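Local atomic coordinates of chintase (Rhizomucor miehei, PDB entry 5YUQ), a protein that hydrolyses the beta-1,4 linkages of chitin as a family 18 glycoside hydrolase whose active site forms a tunnel. Residues Q284-R288 against E353-D357. Sequence-based numbering, arbitrary orientation.
Sequences QYIWR and EMDDD
OD1 of D357 takes two N-H groups of R288 at once: NH1 at 2.9 Å and NH2 at 3.2 Å from that oxygen make an end-on salt bridge to a single carboxylate atom. The oxygen lies in the guanidinium plane, yet both nitrogens meet it from the same face of the carboxylate, tilted well out of its plane. NH1 also donates to the backbone O of D355 at 3.0 Å, in the carbonyl plane on a lone pair, which fixes the rotation of the guanidinium. CG and CD lie against the backbone O atoms of E353, M354 and D355, and the bend at chi3 (72°) then turns the guanidinium toward D355 O and D357. At its root, R288 N gives a weak bond to O of M354.

On the neighbouring residue, the indole N-H of W287 points almost straight at OD2 of D356 (NE1 to OD2 2.9 Å, 164°). The acceptor sits at the ring edge, in the indole plane, while the carboxylate is met from above its own. OD2 is held further by T360, and the indole packs on T360 and L361. D355 turns its carboxylate to backbone N-H groups: OD1 accepts from D356 N and L361 N, OD2 from L362 N, so the loop 355-357 is tied to the start of helix 360-363.

Toward Q284 the contact becomes mostly apolar. The extended M354 side chain passes I286, CG lying 3.8 Å from CG2 of the isoleucine, and its CE ends 3.5 Å from OE1 of Q284, whose NE2 bonds T266. M354 also touches F234 and Y235. The contact joins the connection between TIM-barrel strands seven and eight, where many family 18 chitinases carry an alpha+beta insertion, to the loop after the last barrel strand, 346-350.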
loop_
_atom_site.group_PDB
_atom_site.type_symbol
_atom_site.label_atom_id
_atom_site.label_comp_id
_atom_site.label_asym_id
_atom_site.label_seq_id
_atom_site.Cartn_x
_atom_site.Cartn_y
_atom_site.Cartn_z
ATOM N N GLN A 284 -2.674 -7.701 11.315
ATOM C CA GLN A 284 -1.593 -8.035 10.393
ATOM C C GLN A 284 -0.910 -9.343 10.777
ATOM O O GLN A 284 -0.640 -9.612 11.947
ATOM C CB GLN A 284 -0.580 -6.893 10.344
ATOM C CG GLN A 284 0.629 -7.159 9.457
ATOM C CD GLN A 284 1.585 -5.984 9.424
ATOM O OE1 GLN A 284 1.457 -5.089 8.585
ATOM N NE2 GLN A 284 2.552 -5.979 10.344
ATOM N N TYR A 285 -0.639 -10.157 9.766
ATOM C CA TYR A 285 -0.007 -11.446 9.946
ATOM C C TYR A 285 1.008 -11.540 8.814
ATOM O O TYR A 285 0.631 -11.759 7.665
ATOM C CB TYR A 285 -1.082 -12.519 9.796
ATOM C CG TYR A 285 -0.952 -13.695 10.731
ATOM C CD1 TYR A 285 -0.082 -14.725 10.441
ATOM C CD2 TYR A 285 -1.727 -13.785 11.877
ATOM C CE1 TYR A 285 0.040 -15.803 11.265
ATOM C CE2 TYR A 285 -1.610 -14.880 12.725
ATOM C CZ TYR A 285 -0.721 -15.878 12.404
ATOM O OH TYR A 285 -0.583 -16.975 13.223
ATOM N N ILE A 286 2.291 -11.348 9.108
ATOM C CA ILE A 286 3.262 -11.250 8.011
ATOM C C ILE A 286 3.649 -12.614 7.460
ATOM O O ILE A 286 3.517 -13.635 8.134
ATOM C CB ILE A 286 4.527 -10.450 8.385
ATOM C CG1 ILE A 286 5.335 -11.178 9.462
ATOM C CG2 ILE A 286 4.157 -9.042 8.831
ATOM C CD1 ILE A 286 6.758 -10.659 9.576
ATOM N N TRP A 287 4.121 -12.633 6.222
ATOM C CA TRP A 287 4.433 -13.892 5.567
ATOM C C TRP A 287 5.409 -14.739 6.372
ATOM O O TRP A 287 5.254 -15.962 6.436
ATOM C CB TRP A 287 4.987 -13.670 4.164
ATOM C CG TRP A 287 5.432 -14.961 3.561
ATOM C CD1 TRP A 287 6.715 -15.412 3.435
ATOM C CD2 TRP A 287 4.589 -15.988 3.024
ATOM N NE1 TRP A 287 6.719 -16.660 2.852
ATOM C CE2 TRP A 287 5.426 -17.033 2.587
ATOM C CE3 TRP A 287 3.206 -16.122 2.866
ATOM C CZ2 TRP A 287 4.926 -18.192 1.995
ATOM C CZ3 TRP A 287 2.710 -17.273 2.283
ATOM C CH2 TRP A 287 3.568 -18.295 1.856
ATOM N N ARG A 288 6.404 -14.115 6.986
ATOM C CA ARG A 288 7.409 -14.880 7.748
ATOM C C ARG A 288 6.687 -15.784 8.767
ATOM O O ARG A 288 7.096 -16.900 8.932
ATOM C CB ARG A 288 8.419 -14.041 8.478
ATOM C CG ARG A 288 9.347 -13.262 7.577
ATOM C CD ARG A 288 10.302 -12.313 8.269
ATOM N NE ARG A 288 11.359 -13.030 8.985
ATOM C CZ ARG A 288 12.437 -13.524 8.407
ATOM N NH1 ARG A 288 12.685 -13.382 7.112
ATOM N NH2 ARG A 288 13.307 -14.144 9.145
ATOM N N GLU A 353 10.593 -6.564 4.302
ATOM C CA GLU A 353 11.110 -7.301 5.450
ATOM C C GLU A 353 10.180 -8.444 5.851
ATOM O O GLU A 353 10.546 -9.291 6.659
ATOM C CB GLU A 353 11.376 -6.351 6.626
ATOM C CG GLU A 353 10.182 -6.091 7.539
ATOM C CD GLU A 353 9.099 -5.237 6.917
ATOM O OE1 GLU A 353 9.296 -4.662 5.818
ATOM O OE2 GLU A 353 8.027 -5.118 7.547
ATOM N N MET A 354 9.010 -8.467 5.262
ATOM C CA MET A 354 8.002 -9.466 5.586
ATOM C C MET A 354 8.190 -10.817 4.915
ATOM O O MET A 354 7.606 -11.758 5.305
ATOM C CB MET A 354 6.564 -8.967 5.279
ATOM C CG MET A 354 6.216 -7.694 5.967
ATOM S SD MET A 354 4.518 -7.253 5.348
ATOM C CE MET A 354 4.151 -5.826 6.412
ATOM N N ASP A 355 9.027 -10.837 3.887
ATOM C CA ASP A 355 9.286 -12.068 3.154
ATOM C C ASP A 355 10.121 -13.002 4.019
ATOM O O ASP A 355 10.770 -12.561 4.975
ATOM C CB ASP A 355 10.033 -11.762 1.853
ATOM C CG ASP A 355 9.781 -12.801 0.779
ATOM O OD1 ASP A 355 9.134 -13.840 1.051
ATOM O OD2 ASP A 355 10.244 -12.580 -0.345
ATOM N N ASP A 356 10.094 -14.288 3.697
ATOM C CA ASP A 356 10.941 -15.241 4.415
ATOM C C ASP A 356 12.387 -15.183 3.917
ATOM O O ASP A 356 12.717 -14.438 2.991
ATOM C CB ASP A 356 10.356 -16.660 4.350
ATOM C CG ASP A 356 10.230 -17.192 2.934
ATOM O OD1 ASP A 356 11.068 -16.839 2.070
ATOM O OD2 ASP A 356 9.305 -17.999 2.689
ATOM N N ASP A 357 13.259 -15.963 4.545
ATOM C CA ASP A 357 14.671 -15.921 4.196
ATOM C C ASP A 357 14.943 -16.524 2.819
ATOM O O ASP A 357 16.005 -16.315 2.237
ATOM C CB ASP A 357 15.482 -16.651 5.268
ATOM C CG ASP A 357 15.541 -15.890 6.578
ATOM O OD1 ASP A 357 15.212 -14.686 6.595
ATOM O OD2 ASP A 357 15.944 -16.500 7.591
#